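Local coordinates for protein type-2Ba cytolytic delta-endotoxin (Bacillus thuringiensis serovar israelensis, PDB 2RCI) that probably kills larvae of dipteran insects by making pores in the epithelial cell membrane of the midgut, at residues K82-S87 and V182-L187; V76-I81 and S101-I106; L40-E45 and P155-I160. All coordinates share one frame; numbering follows the deposited sequence.

Contact 1: K82-S87 and V182-L187; sequences KEIIRS and VKMKAL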
ATOM      1  N   LYS A  82      -6.444   4.797  -6.630  1.00 15.61           N
ATOM      2  CA  LYS A  82      -5.949   4.091  -7.822  1.00 16.46           C
ATOM      3  C   LYS A  82      -5.189   5.051  -8.747  1.00 15.79           C
ATOM      4  O   LYS A  82      -4.119   4.730  -9.257  1.00 15.53           O
ATOM      5  CB  LYS A  82      -7.102   3.453  -8.604  1.00 16.00           C
ATOM      6  CG  LYS A  82      -6.658   2.625  -9.834  1.00 17.11           C
ATOM      7  CD  LYS A  82      -7.819   2.319 -10.763  1.00 17.67           C
ATOM      8  CE  LYS A  82      -7.363   1.316 -11.885  1.00 22.19           C
ATOM      9  NZ  LYS A  82      -8.450   1.077 -12.883  1.00 23.37           N
ATOM     10  N   GLU A  83      -5.739   6.238  -8.950  1.00 15.26           N
ATOM     11  CA  GLU A  83      -5.088   7.209  -9.820  1.00 16.95           C
ATOM     12  C   GLU A  83      -3.777   7.702  -9.205  1.00 16.67           C
ATOM     13  O   GLU A  83      -2.799   7.922  -9.921  1.00 17.04           O
ATOM     14  CB  GLU A  83      -6.021   8.380 -10.164  1.00 17.35           C
ATOM     15  CG  GLU A  83      -7.193   7.958 -11.102  1.00 21.45           C
ATOM     16  CD  GLU A  83      -6.750   7.085 -12.297  1.00 27.36           C
ATOM     17  OE1 GLU A  83      -5.861   7.516 -13.060  1.00 30.13           O
ATOM     18  OE2 GLU A  83      -7.267   5.963 -12.459  1.00 27.78           O
ATOM     19  N   ILE A  84      -3.757   7.837  -7.882  1.00 16.17           N
ATOM     20  CA  ILE A  84      -2.515   8.265  -7.217  1.00 16.76           C
ATOM     21  C   ILE A  84      -1.433   7.180  -7.405  1.00 16.67           C
ATOM     22  O   ILE A  84      -0.284   7.491  -7.753  1.00 17.53           O
ATOM     23  CB  ILE A  84      -2.725   8.569  -5.732  1.00 16.25           C
ATOM     24  CG1 ILE A  84      -3.604   9.807  -5.578  1.00 17.03           C
ATOM     25  CG2 ILE A  84      -1.371   8.842  -5.022  1.00 17.50           C
ATOM     26  CD1 ILE A  84      -4.128  10.013  -4.146  1.00 16.32           C
ATOM     27  N   ILE A  85      -1.823   5.921  -7.212  1.00 16.30           N
ATOM     28  CA  ILE A  85      -0.909   4.795  -7.430  1.00 15.91           C
ATOM     29  C   ILE A  85      -0.388   4.765  -8.871  1.00 17.22           C
ATOM     30  O   ILE A  85       0.813   4.565  -9.096  1.00 16.61           O
ATOM     31  CB  ILE A  85      -1.526   3.455  -6.980  1.00 15.69           C
ATOM     32  CG1 ILE A  85      -1.727   3.478  -5.438  1.00 13.88           C
ATOM     33  CG2 ILE A  85      -0.631   2.265  -7.437  1.00 14.61           C
ATOM     34  CD1 ILE A  85      -2.519   2.328  -4.897  1.00 17.65           C
ATOM     35  N   ARG A  86      -1.278   4.965  -9.851  1.00 17.62           N
ATOM     36  CA  ARG A  86      -0.848   5.131 -11.250  1.00 19.39           C
ATOM     37  C   ARG A  86       0.314   6.159 -11.377  1.00 19.76           C
ATOM     38  O   ARG A  86       1.347   5.879 -12.012  1.00 19.00           O
ATOM     39  CB  ARG A  86      -2.025   5.524 -12.148  1.00 19.11           C
ATOM     40  CG  ARG A  86      -1.715   5.405 -13.679  1.00 20.79           C
ATOM     41  CD  ARG A  86      -2.920   5.766 -14.523  1.00 22.48           C
ATOM     42  NE  ARG A  86      -4.186   5.211 -14.037  1.00 27.82           N
ATOM     43  CZ  ARG A  86      -4.709   4.050 -14.425  1.00 30.62           C
ATOM     44  NH1 ARG A  86      -4.072   3.281 -15.309  1.00 30.40           N
ATOM     45  NH2 ARG A  86      -5.867   3.649 -13.915  1.00 31.90           N
ATOM     46  N   SER A  87       0.161   7.308 -10.722  1.00 19.87           N
ATOM     47  CA  SER A  87       1.197   8.348 -10.737  1.00 21.23           C
ATOM     48  C   SER A  87       2.487   7.899 -10.047  1.00 20.48           C
ATOM     49  O   SER A  87       3.586   8.074 -10.595  1.00 20.46           O
ATOM     50  CB  SER A  87       0.664   9.658 -10.144  1.00 21.22           C
ATOM     51  OG  SER A  87       1.667  10.672 -10.206  1.00 27.46           O
ATOM     52  N   VAL A 182      -6.872  10.536   5.200  1.00 18.92           N
ATOM     53  CA  VAL A 182      -5.954   9.491   4.766  1.00 18.73           C
ATOM     54  C   VAL A 182      -4.602  10.093   4.377  1.00 18.61           C
ATOM     55  O   VAL A 182      -4.543  10.963   3.479  1.00 18.59           O
ATOM     56  CB  VAL A 182      -6.547   8.722   3.536  1.00 19.39           C
ATOM     57  CG1 VAL A 182      -5.520   7.677   3.010  1.00 19.84           C
ATOM     58  CG2 VAL A 182      -7.861   8.072   3.918  1.00 18.24           C
ATOM     59  N   LYS A 183      -3.546   9.669   5.076  1.00 19.71           N
ATOM     60  CA  LYS A 183      -2.164  10.059   4.762  1.00 21.05           C
ATOM     61  C   LYS A 183      -1.519   8.857   4.075  1.00 20.11           C
ATOM     62  O   LYS A 183      -1.697   7.729   4.496  1.00 20.46           O
ATOM     63  CB  LYS A 183      -1.339  10.425   6.012  1.00 20.86           C
ATOM     64  CG  LYS A 183      -0.039  11.105   5.594  1.00 25.06           C
ATOM     65  CD  LYS A 183       0.896  11.553   6.727  1.00 24.36           C
ATOM     66  CE  LYS A 183       2.072  12.311   6.081  1.00 29.93           C
ATOM     67  NZ  LYS A 183       2.806  13.227   6.997  1.00 30.61           N
ATOM     68  N   MET A 184      -0.818   9.123   2.985  1.00 19.68           N
ATOM     69  CA  MET A 184      -0.199   8.081   2.199  1.00 20.51           C
ATOM     70  C   MET A 184       1.297   8.295   2.148  1.00 19.27           C
ATOM     71  O   MET A 184       1.756   9.398   1.872  1.00 18.77           O
ATOM     72  CB  MET A 184      -0.746   8.169   0.783  1.00 21.02           C
ATOM     73  CG  MET A 184      -0.362   7.032  -0.113  1.00 23.57           C
ATOM     74  SD  MET A 184      -1.376   7.200  -1.583  1.00 23.71           S
ATOM     75  CE  MET A 184      -0.717   5.871  -2.587  1.00 24.30           C
ATOM     76  N   LYS A 185       2.047   7.219   2.358  1.00 18.60           N
ATOM     77  CA  LYS A 185       3.489   7.207   2.183  1.00 18.78           C
ATOM     78  C   LYS A 185       3.799   6.032   1.270  1.00 18.81           C
ATOM     79  O   LYS A 185       3.454   4.887   1.570  1.00 19.09           O
ATOM     80  CB  LYS A 185       4.197   7.007   3.521  1.00 18.91           C
ATOM     81  CG  LYS A 185       4.033   8.161   4.501  1.00 21.14           C
ATOM     82  CD  LYS A 185       4.482   7.752   5.898  1.00 24.39           C
ATOM     83  CE  LYS A 185       4.605   8.968   6.801  1.00 28.98           C
ATOM     84  NZ  LYS A 185       4.944   8.499   8.171  1.00 33.08           N
ATOM     85  N   ALA A 186       4.446   6.316   0.151  1.00 19.06           N
ATOM     86  CA  ALA A 186       4.719   5.263  -0.823  1.00 18.46           C
ATOM     87  C   ALA A 186       5.964   5.621  -1.640  1.00 18.74           C
ATOM     88  O   ALA A 186       6.320   6.805  -1.797  1.00 18.11           O
ATOM     89  CB  ALA A 186       3.503   5.080  -1.740  1.00 18.03           C
ATOM     90  N   LEU A 187       6.632   4.596  -2.151  1.00 17.69           N
ATOM     91  CA  LEU A 187       7.671   4.811  -3.145  1.00 17.68           C
ATOM     92  C   LEU A 187       7.667   3.641  -4.118  1.00 17.68           C
ATOM     93  O   LEU A 187       7.274   2.527  -3.741  1.00 18.50           O
ATOM     94  CB  LEU A 187       9.051   4.956  -2.477  1.00 17.71           C
ATOM     95  CG  LEU A 187       9.778   3.729  -1.859  1.00 18.43           C
ATOM     96  CD1 LEU A 187      10.281   2.731  -2.891  1.00 25.71           C
ATOM     97  CD2 LEU A 187      10.991   4.212  -1.060  1.00 19.72           C
TER

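Contact 2: V76-I81 and S101-I106; sequences VMISQI and SVVSAI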
ATOM      1  N   VAL A  76     -15.470   6.227  -4.376  1.00 14.25           N
ATOM      2  CA  VAL A  76     -14.846   7.415  -4.993  1.00 14.75           C
ATOM      3  C   VAL A  76     -13.422   7.588  -4.447  1.00 14.60           C
ATOM      4  O   VAL A  76     -12.481   7.904  -5.187  1.00 13.72           O
ATOM      5  CB  VAL A  76     -15.742   8.653  -4.777  1.00 14.59           C
ATOM      6  CG1 VAL A  76     -15.085   9.929  -5.285  1.00 16.48           C
ATOM      7  CG2 VAL A  76     -17.102   8.404  -5.489  1.00 14.54           C
ATOM      8  N   MET A  77     -13.269   7.344  -3.149  1.00 15.05           N
ATOM      9  CA  MET A  77     -11.949   7.374  -2.517  1.00 15.39           C
ATOM     10  C   MET A  77     -10.998   6.343  -3.128  1.00 15.27           C
ATOM     11  O   MET A  77      -9.838   6.653  -3.430  1.00 15.03           O
ATOM     12  CB  MET A  77     -12.055   7.135  -1.012  1.00 15.99           C
ATOM     13  CG  MET A  77     -10.700   7.156  -0.333  1.00 17.44           C
ATOM     14  SD  MET A  77     -10.841   7.303   1.452  1.00 17.99           S
ATOM     15  CE  MET A  77     -11.927   5.940   1.886  1.00 20.64           C
ATOM     16  N   ILE A  78     -11.505   5.128  -3.312  1.00 15.18           N
ATOM     17  CA  ILE A  78     -10.736   4.022  -3.915  1.00 15.33           C
ATOM     18  C   ILE A  78     -10.276   4.398  -5.324  1.00 14.73           C
ATOM     19  O   ILE A  78      -9.115   4.142  -5.680  1.00 13.96           O
ATOM     20  CB  ILE A  78     -11.570   2.702  -3.902  1.00 14.92           C
ATOM     21  CG1 ILE A  78     -11.686   2.166  -2.459  1.00 15.87           C
ATOM     22  CG2 ILE A  78     -10.941   1.635  -4.838  1.00 13.13           C
ATOM     23  CD1 ILE A  78     -12.778   1.073  -2.287  1.00 16.20           C
ATOM     24  N   SER A  79     -11.187   4.966  -6.122  1.00 15.42           N
ATOM     25  CA  SER A  79     -10.860   5.432  -7.491  1.00 15.37           C
ATOM     26  C   SER A  79      -9.758   6.501  -7.488  1.00 16.13           C
ATOM     27  O   SER A  79      -8.832   6.449  -8.317  1.00 14.38           O
ATOM     28  CB  SER A  79     -12.092   5.977  -8.198  1.00 16.60           C
ATOM     29  OG  SER A  79     -13.076   4.962  -8.318  1.00 13.93           O
ATOM     30  N   GLN A  80      -9.891   7.474  -6.580  1.00 15.74           N
ATOM     31  CA  GLN A  80      -8.860   8.492  -6.398  1.00 16.61           C
ATOM     32  C   GLN A  80      -7.506   7.882  -6.057  1.00 15.91           C
ATOM     33  O   GLN A  80      -6.494   8.258  -6.658  1.00 14.99           O
ATOM     34  CB  GLN A  80      -9.273   9.547  -5.356  1.00 16.71           C
ATOM     35  CG  GLN A  80     -10.310  10.517  -5.926  1.00 20.02           C
ATOM     36  CD  GLN A  80     -10.706  11.654  -4.970  1.00 20.03           C
ATOM     37  OE1 GLN A  80     -11.803  12.208  -5.083  1.00 27.55           O
ATOM     38  NE2 GLN A  80      -9.826  12.003  -4.051  1.00 22.88           N
ATOM     39  N   ILE A  81      -7.491   6.921  -5.139  1.00 15.15           N
ATOM     40  CA  ILE A  81      -6.202   6.319  -4.709  1.00 15.55           C
ATOM     41  C   ILE A  81      -5.598   5.463  -5.836  1.00 15.98           C
ATOM     42  O   ILE A  81      -4.391   5.458  -6.017  1.00 15.69           O
ATOM     43  CB  ILE A  81      -6.370   5.573  -3.378  1.00 15.65           C
ATOM     44  CG1 ILE A  81      -6.564   6.627  -2.271  1.00 15.85           C
ATOM     45  CG2 ILE A  81      -5.188   4.635  -3.085  1.00 15.79           C
ATOM     46  CD1 ILE A  81      -7.062   6.091  -0.949  1.00 13.84           C
ATOM     47  N   SER A 101      -5.534  -6.478  -9.268  1.00 16.65           N
ATOM     48  CA  SER A 101      -4.777  -6.736  -8.040  1.00 17.62           C
ATOM     49  C   SER A 101      -4.652  -5.477  -7.205  1.00 17.01           C
ATOM     50  O   SER A 101      -4.890  -5.493  -5.978  1.00 17.90           O
ATOM     51  CB  SER A 101      -3.379  -7.300  -8.359  1.00 18.09           C
ATOM     52  OG  SER A 101      -3.493  -8.649  -8.770  1.00 23.55           O
ATOM     53  N   VAL A 102      -4.316  -4.377  -7.864  1.00 16.17           N
ATOM     54  CA  VAL A 102      -4.161  -3.098  -7.150  1.00 15.41           C
ATOM     55  C   VAL A 102      -5.497  -2.663  -6.530  1.00 15.06           C
ATOM     56  O   VAL A 102      -5.570  -2.345  -5.335  1.00 15.40           O
ATOM     57  CB  VAL A 102      -3.607  -1.971  -8.065  1.00 15.19           C
ATOM     58  CG1 VAL A 102      -3.571  -0.656  -7.292  1.00 15.63           C
ATOM     59  CG2 VAL A 102      -2.225  -2.313  -8.640  1.00 13.66           C
ATOM     60  N   VAL A 103      -6.557  -2.663  -7.334  1.00 13.87           N
ATOM     61  CA  VAL A 103      -7.858  -2.149  -6.871  1.00 15.04           C
ATOM     62  C   VAL A 103      -8.444  -3.021  -5.763  1.00 14.99           C
ATOM     63  O   VAL A 103      -9.038  -2.498  -4.812  1.00 15.24           O
ATOM     64  CB  VAL A 103      -8.838  -1.913  -8.048  1.00 15.13           C
ATOM     65  CG1 VAL A 103     -10.283  -1.621  -7.543  1.00 15.93           C
ATOM     66  CG2 VAL A 103      -8.312  -0.704  -8.911  1.00 14.89           C
ATOM     67  N   SER A 104      -8.275  -4.349  -5.873  1.00 15.06           N
ATOM     68  CA  SER A 104      -8.700  -5.257  -4.801  0.50 15.80           C
ATOM     69  C   SER A 104      -7.974  -4.919  -3.495  1.00 15.58           C
ATOM     70  O   SER A 104      -8.578  -4.893  -2.401  1.00 15.21           O
ATOM     71  CB  SER A 104      -8.430  -6.720  -5.183  0.50 15.76           C
ATOM     72  OG  SER A 104      -8.754  -7.581  -4.107  0.50 16.94           O
ATOM     73  N   ALA A 105      -6.672  -4.705  -3.598  1.00 15.53           N
ATOM     74  CA  ALA A 105      -5.856  -4.331  -2.414  1.00 15.93           C
ATOM     75  C   ALA A 105      -6.295  -2.989  -1.816  1.00 16.79           C
ATOM     76  O   ALA A 105      -6.414  -2.890  -0.589  1.00 17.25           O
ATOM     77  CB  ALA A 105      -4.368  -4.332  -2.737  1.00 16.15           C
ATOM     78  N   ILE A 106      -6.547  -1.973  -2.653  1.00 15.71           N
ATOM     79  CA  ILE A 106      -7.069  -0.682  -2.148  1.00 16.22           C
ATOM     80  C   ILE A 106      -8.457  -0.873  -1.493  1.00 15.84           C
ATOM     81  O   ILE A 106      -8.727  -0.322  -0.424  1.00 16.40           O
ATOM     82  CB  ILE A 106      -7.128   0.418  -3.220  1.00 15.31           C
ATOM     83  CG1 ILE A 106      -5.755   0.705  -3.852  1.00 14.59           C
ATOM     84  CG2 ILE A 106      -7.776   1.751  -2.637  1.00 16.21           C
ATOM     85  CD1 ILE A 106      -5.938   1.527  -5.181  1.00 17.71           C
TER

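Contact 3: L40-E45 and P155-I160; sequences LNFNFE and PIAFEI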
ATOM      1  N   LEU A  40       4.639   0.386  14.616  1.00 28.33           N
ATOM      2  CA  LEU A  40       4.453  -0.418  13.400  1.00 27.90           C
ATOM      3  C   LEU A  40       4.027   0.434  12.224  1.00 27.56           C
ATOM      4  O   LEU A  40       3.489  -0.081  11.241  1.00 27.39           O
ATOM      5  CB  LEU A  40       3.455  -1.555  13.627  1.00 27.82           C
ATOM      6  CG  LEU A  40       3.848  -2.492  14.769  1.00 28.00           C
ATOM      7  CD1 LEU A  40       2.738  -3.486  15.006  1.00 30.28           C
ATOM      8  CD2 LEU A  40       5.159  -3.194  14.413  1.00 28.54           C
ATOM      9  N   ASN A  41       4.261   1.740  12.324  1.00 27.42           N
ATOM     10  CA  ASN A  41       4.061   2.609  11.179  1.00 26.94           C
ATOM     11  C   ASN A  41       5.191   2.363  10.165  1.00 26.40           C
ATOM     12  O   ASN A  41       6.206   1.734  10.480  1.00 24.85           O
ATOM     13  CB  ASN A  41       4.008   4.083  11.605  1.00 27.64           C
ATOM     14  CG  ASN A  41       3.268   4.997  10.593  1.00 28.63           C
ATOM     15  OD1 ASN A  41       2.679   4.544   9.605  1.00 29.49           O
ATOM     16  ND2 ASN A  41       3.309   6.303  10.858  1.00 30.28           N
ATOM     17  N   PHE A  42       4.977   2.856   8.946  1.00 25.08           N
ATOM     18  CA  PHE A  42       5.964   2.834   7.873  1.00 24.25           C
ATOM     19  C   PHE A  42       6.740   4.138   7.944  1.00 23.76           C
ATOM     20  O   PHE A  42       6.148   5.228   8.058  1.00 24.64           O
ATOM     21  CB  PHE A  42       5.200   2.709   6.556  1.00 23.29           C
ATOM     22  CG  PHE A  42       6.062   2.683   5.317  1.00 21.48           C
ATOM     23  CD1 PHE A  42       6.705   1.525   4.914  1.00 21.39           C
ATOM     24  CD2 PHE A  42       6.178   3.824   4.532  1.00 24.24           C
ATOM     25  CE1 PHE A  42       7.485   1.507   3.723  1.00 19.56           C
ATOM     26  CE2 PHE A  42       6.950   3.815   3.377  1.00 21.78           C
ATOM     27  CZ  PHE A  42       7.591   2.650   2.977  1.00 20.95           C
ATOM     28  N   ASN A  43       8.064   4.032   7.941  1.00 23.40           N
ATOM     29  CA  ASN A  43       8.925   5.195   7.993  1.00 22.61           C
ATOM     30  C   ASN A  43       9.438   5.524   6.584  1.00 21.71           C
ATOM     31  O   ASN A  43      10.258   4.787   6.011  1.00 21.55           O
ATOM     32  CB  ASN A  43      10.070   4.954   9.005  1.00 23.22           C
ATOM     33  CG  ASN A  43      10.885   6.212   9.289  1.00 25.87           C
ATOM     34  OD1 ASN A  43      11.473   6.798   8.405  1.00 25.85           O
ATOM     35  ND2 ASN A  43      10.939   6.603  10.553  1.00 30.17           N
ATOM     36  N   PHE A  44       8.925   6.612   6.028  1.00 21.45           N
ATOM     37  CA  PHE A  44       9.277   7.066   4.663  1.00 20.90           C
ATOM     38  C   PHE A  44      10.774   7.325   4.497  1.00 20.62           C
ATOM     39  O   PHE A  44      11.403   6.922   3.489  1.00 19.14           O
ATOM     40  CB  PHE A  44       8.476   8.336   4.350  1.00 21.40           C
ATOM     41  CG  PHE A  44       8.598   8.814   2.923  1.00 20.73           C
ATOM     42  CD1 PHE A  44       8.153   8.023   1.868  1.00 21.40           C
ATOM     43  CD2 PHE A  44       9.114  10.084   2.653  1.00 21.47           C
ATOM     44  CE1 PHE A  44       8.249   8.473   0.564  1.00 20.73           C
ATOM     45  CE2 PHE A  44       9.223  10.553   1.370  1.00 22.68           C
ATOM     46  CZ  PHE A  44       8.776   9.747   0.307  1.00 21.94           C
ATOM     47  N   GLU A  45      11.346   8.018   5.484  1.00 20.08           N
ATOM     48  CA  GLU A  45      12.755   8.374   5.439  1.00 20.97           C
ATOM     49  C   GLU A  45      13.583   7.093   5.391  1.00 19.99           C
ATOM     50  O   GLU A  45      14.506   6.980   4.602  1.00 20.34           O
ATOM     51  CB  GLU A  45      13.129   9.198   6.670  1.00 20.35           C
ATOM     52  CG  GLU A  45      14.629   9.460   6.798  1.00 21.67           C
ATOM     53  CD  GLU A  45      15.042  10.042   8.160  1.00 22.73           C
ATOM     54  OE1 GLU A  45      14.181  10.244   9.034  1.00 25.26           O
ATOM     55  OE2 GLU A  45      16.258  10.284   8.357  1.00 26.89           O
ATOM     56  N   PRO A 155       6.078  -0.367  -1.861  1.00 16.20           N
ATOM     57  CA  PRO A 155       5.540  -0.357  -0.497  1.00 16.49           C
ATOM     58  C   PRO A 155       4.591   0.817  -0.366  1.00 17.32           C
ATOM     59  O   PRO A 155       4.920   1.923  -0.808  1.00 16.96           O
ATOM     60  CB  PRO A 155       6.783  -0.101   0.375  1.00 16.80           C
ATOM     61  CG  PRO A 155       7.943  -0.406  -0.513  1.00 17.43           C
ATOM     62  CD  PRO A 155       7.507   0.018  -1.864  1.00 15.69           C
ATOM     63  N   ILE A 156       3.421   0.561   0.207  1.00 17.47           N
ATOM     64  CA  ILE A 156       2.439   1.630   0.452  1.00 18.65           C
ATOM     65  C   ILE A 156       1.964   1.549   1.891  1.00 19.00           C
ATOM     66  O   ILE A 156       1.532   0.483   2.322  1.00 20.15           O
ATOM     67  CB  ILE A 156       1.200   1.505  -0.437  1.00 17.67           C
ATOM     68  CG1 ILE A 156       1.555   1.462  -1.919  1.00 19.54           C
ATOM     69  CG2 ILE A 156       0.193   2.657  -0.115  1.00 19.38           C
ATOM     70  CD1 ILE A 156       0.391   1.139  -2.816  1.00 19.52           C
ATOM     71  N   ALA A 157       2.032   2.660   2.637  1.00 18.42           N
ATOM     72  CA  ALA A 157       1.399   2.724   3.971  1.00 18.53           C
ATOM     73  C   ALA A 157       0.332   3.812   4.043  1.00 18.55           C
ATOM     74  O   ALA A 157       0.549   4.936   3.568  1.00 18.22           O
ATOM     75  CB  ALA A 157       2.437   2.943   5.071  1.00 19.35           C
ATOM     76  N   PHE A 158      -0.820   3.493   4.635  1.00 18.62           N
ATOM     77  CA  PHE A 158      -1.815   4.528   4.877  1.00 18.63           C
ATOM     78  C   PHE A 158      -1.989   4.762   6.382  1.00 18.50           C
ATOM     79  O   PHE A 158      -1.924   3.824   7.163  1.00 19.80           O
ATOM     80  CB  PHE A 158      -3.181   4.111   4.324  1.00 18.92           C
ATOM     81  CG  PHE A 158      -3.188   3.857   2.847  1.00 18.68           C
ATOM     82  CD1 PHE A 158      -3.242   4.923   1.965  1.00 20.27           C
ATOM     83  CD2 PHE A 158      -3.130   2.555   2.354  1.00 19.42           C
ATOM     84  CE1 PHE A 158      -3.283   4.706   0.571  1.00 19.90           C
ATOM     85  CE2 PHE A 158      -3.173   2.319   0.974  1.00 18.96           C
ATOM     86  CZ  PHE A 158      -3.207   3.401   0.084  1.00 16.75           C
ATOM     87  N   GLU A 159      -2.200   6.017   6.760  1.00 19.49           N
ATOM     88  CA  GLU A 159      -2.661   6.363   8.111  1.00 20.70           C
ATOM     89  C   GLU A 159      -4.075   6.856   7.904  1.00 19.77           C
ATOM     90  O   GLU A 159      -4.288   7.895   7.260  1.00 20.28           O
ATOM     91  CB  GLU A 159      -1.821   7.508   8.700  1.00 21.41           C
ATOM     92  CG  GLU A 159      -0.343   7.318   8.563  1.00 23.66           C
ATOM     93  CD  GLU A 159       0.468   8.345   9.379  1.00 24.86           C
ATOM     94  OE1 GLU A 159      -0.142   9.177  10.105  1.00 29.63           O
ATOM     95  OE2 GLU A 159       1.702   8.284   9.300  1.00 26.22           O
ATOM     96  N   ILE A 160      -5.036   6.100   8.427  1.00 19.59           N
ATOM     97  CA  ILE A 160      -6.445   6.346   8.148  1.00 19.06           C
ATOM     98  C   ILE A 160      -7.176   6.693   9.439  1.00 19.34           C
ATOM     99  O   ILE A 160      -7.107   5.947  10.425  1.00 18.46           O
ATOM    100  CB  ILE A 160      -7.119   5.146   7.458  1.00 19.93           C
ATOM    101  CG1 ILE A 160      -6.414   4.835   6.123  1.00 19.30           C
ATOM    102  CG2 ILE A 160      -8.623   5.445   7.229  1.00 20.10           C
ATOM    103  CD1 ILE A 160      -6.600   3.401   5.625  1.00 19.66           C
TER
HETATM  104  O   HOH W   1       0.864   2.989   7.828  1.00 39.35           O

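Contact 1: K82-S87 and V182-L187
Met184 is the one residue of strand 182-187 that reaches helix 82-87, and it meets Ile84 and Ile85 there. Val182 opens the strand and packs against Val67 and Phe158. Two residues on, Met184 points at the helix. Its CG lies opposite the backbone N (chi1 -171°), and the chain stays extended to its end. This stretches the thioether from the sheet to the helix, where the CA atoms of Ile84 and Met184 are 9.7 Å apart. Met184 SD lies 3.8 Å from Ile84 CG2, the methyl branch of that isoleucine. The two side chains run past each other in opposite directions. The terminal methyl goes further: Met184 CE is 3.9 Å from Ile84 CG2 and also 3.9 Å from Ile85 CG1. Against Ile85 the methionine crosses at about a right angle, so its end meets the flank of that side chain. The amine of Lys185 turns to the neighbouring loop, with a weak hydrogen bond to Phe42 O. At Ala186 the strand comes closest to the helix backbone, 8.7 Å from Ile85 CA to Ala186 CA, but the small side chain does not touch the segment. Arg86 belongs to the outer side of the helix. It grips the Glu83 carboxylate side-on in a salt bridge, with Arg86 NE 3.0 Å from Glu83 OE1 and Arg86 NH2 3.1 Å from Glu83 OE2. It also makes a cation-pi contact with Trp99. This is the helix layer lying on the central sheet of the Cyt toxin alpha/beta fold. The contact across it is purely apolar, carried by methyl, methylene and sulfur, so it depends on close fit and burial with no directional bond.

Contact 2: V76-I81 and S101-I106
Ile106 of helix 101-106 packs against Ile78 and Ile81 of helix 76-81 and carries most of this contact. Its CG2 methyl is the common point. Ile106 CG2 lies 3.9 Å from Ile78 CG2, and it is equally close to Ile81 CG2. The three isoleucines adopt the same conformation. In each, the CG2 methyl sits beside the carbonyl carbon and the longer CG1 branch beside the backbone N. For Ile106, with chi1 -58° and an extended second torsion, this sends the longer branch on to Ile81. There Ile106 CD1 rests 3.8 Å from Ile81 CG2 and 4.0 Å from Ile81 C, so the delta methyl also touches the helix backbone. The side chains of Ile78 and Ile106 run past each other in opposite directions, and Ile78 offers both its branches, CG1 as well as CG2, to the Ile106 methyl. Ile81 and Ile106 meet at a slant.

The two segments belong to helices 74-89 and 96-110, which follow one another in the chain and form one of the two helix layers around the sheet of the Cyt toxin fold. Their segment axes come within 9.9 Å and make an angle of 134°, a strongly inclined antiparallel pairing. The backbones are nearest at Ile78 and Ile106, whose CA atoms are 6.2 Å apart.

Val103 lies one turn before Ile106. Its first torsion, 170°, turns CG1 to Ile78. Val103 CG1 is 4.3 Å from Ile78 CG2, a looser touch at the margin of the contact. Phe110, further along helix 96-110, also packs on Ile78 and Ile81. Met77 meets the same phenylalanine and extends the apolar surface to Ile68 of strand 66-69. Lys82 and Ile85, later in helix 74-89, both touch Ile106.

Contact 3: L40-E45 and P155-I160
Loop 40-43 runs over the face of strand 155-160, coming nearest at Phe42 and Ala157, whose CA atoms are 6.0 Å apart. The strand belongs to the central sheet of the Cyt toxin alpha/beta fold. The loop leads into helix 44-53, which Asn43 N-caps by accepting a bond from Lys46 N. Phe42 points at the strand. A first torsion of 179° carries its ring forward, and the ring meets Pro155 and Ala157 obliquely. Phe42 CE1 is 3.8 Å from Pro155 CB. Phe42 also lies beside Ala157, though the exact spacing there is doubtful. Asn41 makes the polar half of the contact. Its ND2 donates to Glu159 OE2 over 3.0 Å, at a nearly straight 169°. The acceptor lies in the amide plane, but the donor stands above the carboxylate plane, 57° out of it. Glu159 OE2 also has a long, weak ion pair with Lys185 NZ. At the other end of the amide, Asn41 OD1 takes a weak bond from Phe42 N. The same oxygen accepts from a water 3.0 Å away, and that water also donates to Phe158 O at 3.0 Å.

How the contacts relate
Contacts 1 and 2 share helix 74-89 and lie on one side of the sheet, whereas contact 3 lies on the other. All three are buried, and each has a partly exposed member, apolar in contacts 1 and 2 (Ile84, Val103) and polar in contact 3 (Asn41, Glu159). Contacts 1 and 2 are wholly apolar; contact 3 adds a direct amide-carboxylate bond and a water bridge. They join different layers: helix to sheet, helix to helix, loop to sheet. Contacts 1 and 2 meet where Ile85 CD1 lies 3.5 Å from Ile106 CD1. Backbone hydrogen bonds between neighbouring strands, Lys183 with Glu159 and Lys185 with Ala157, tie contacts 1 and 3. Phe158 CZ reaches Ile81 CG2 of contact 2.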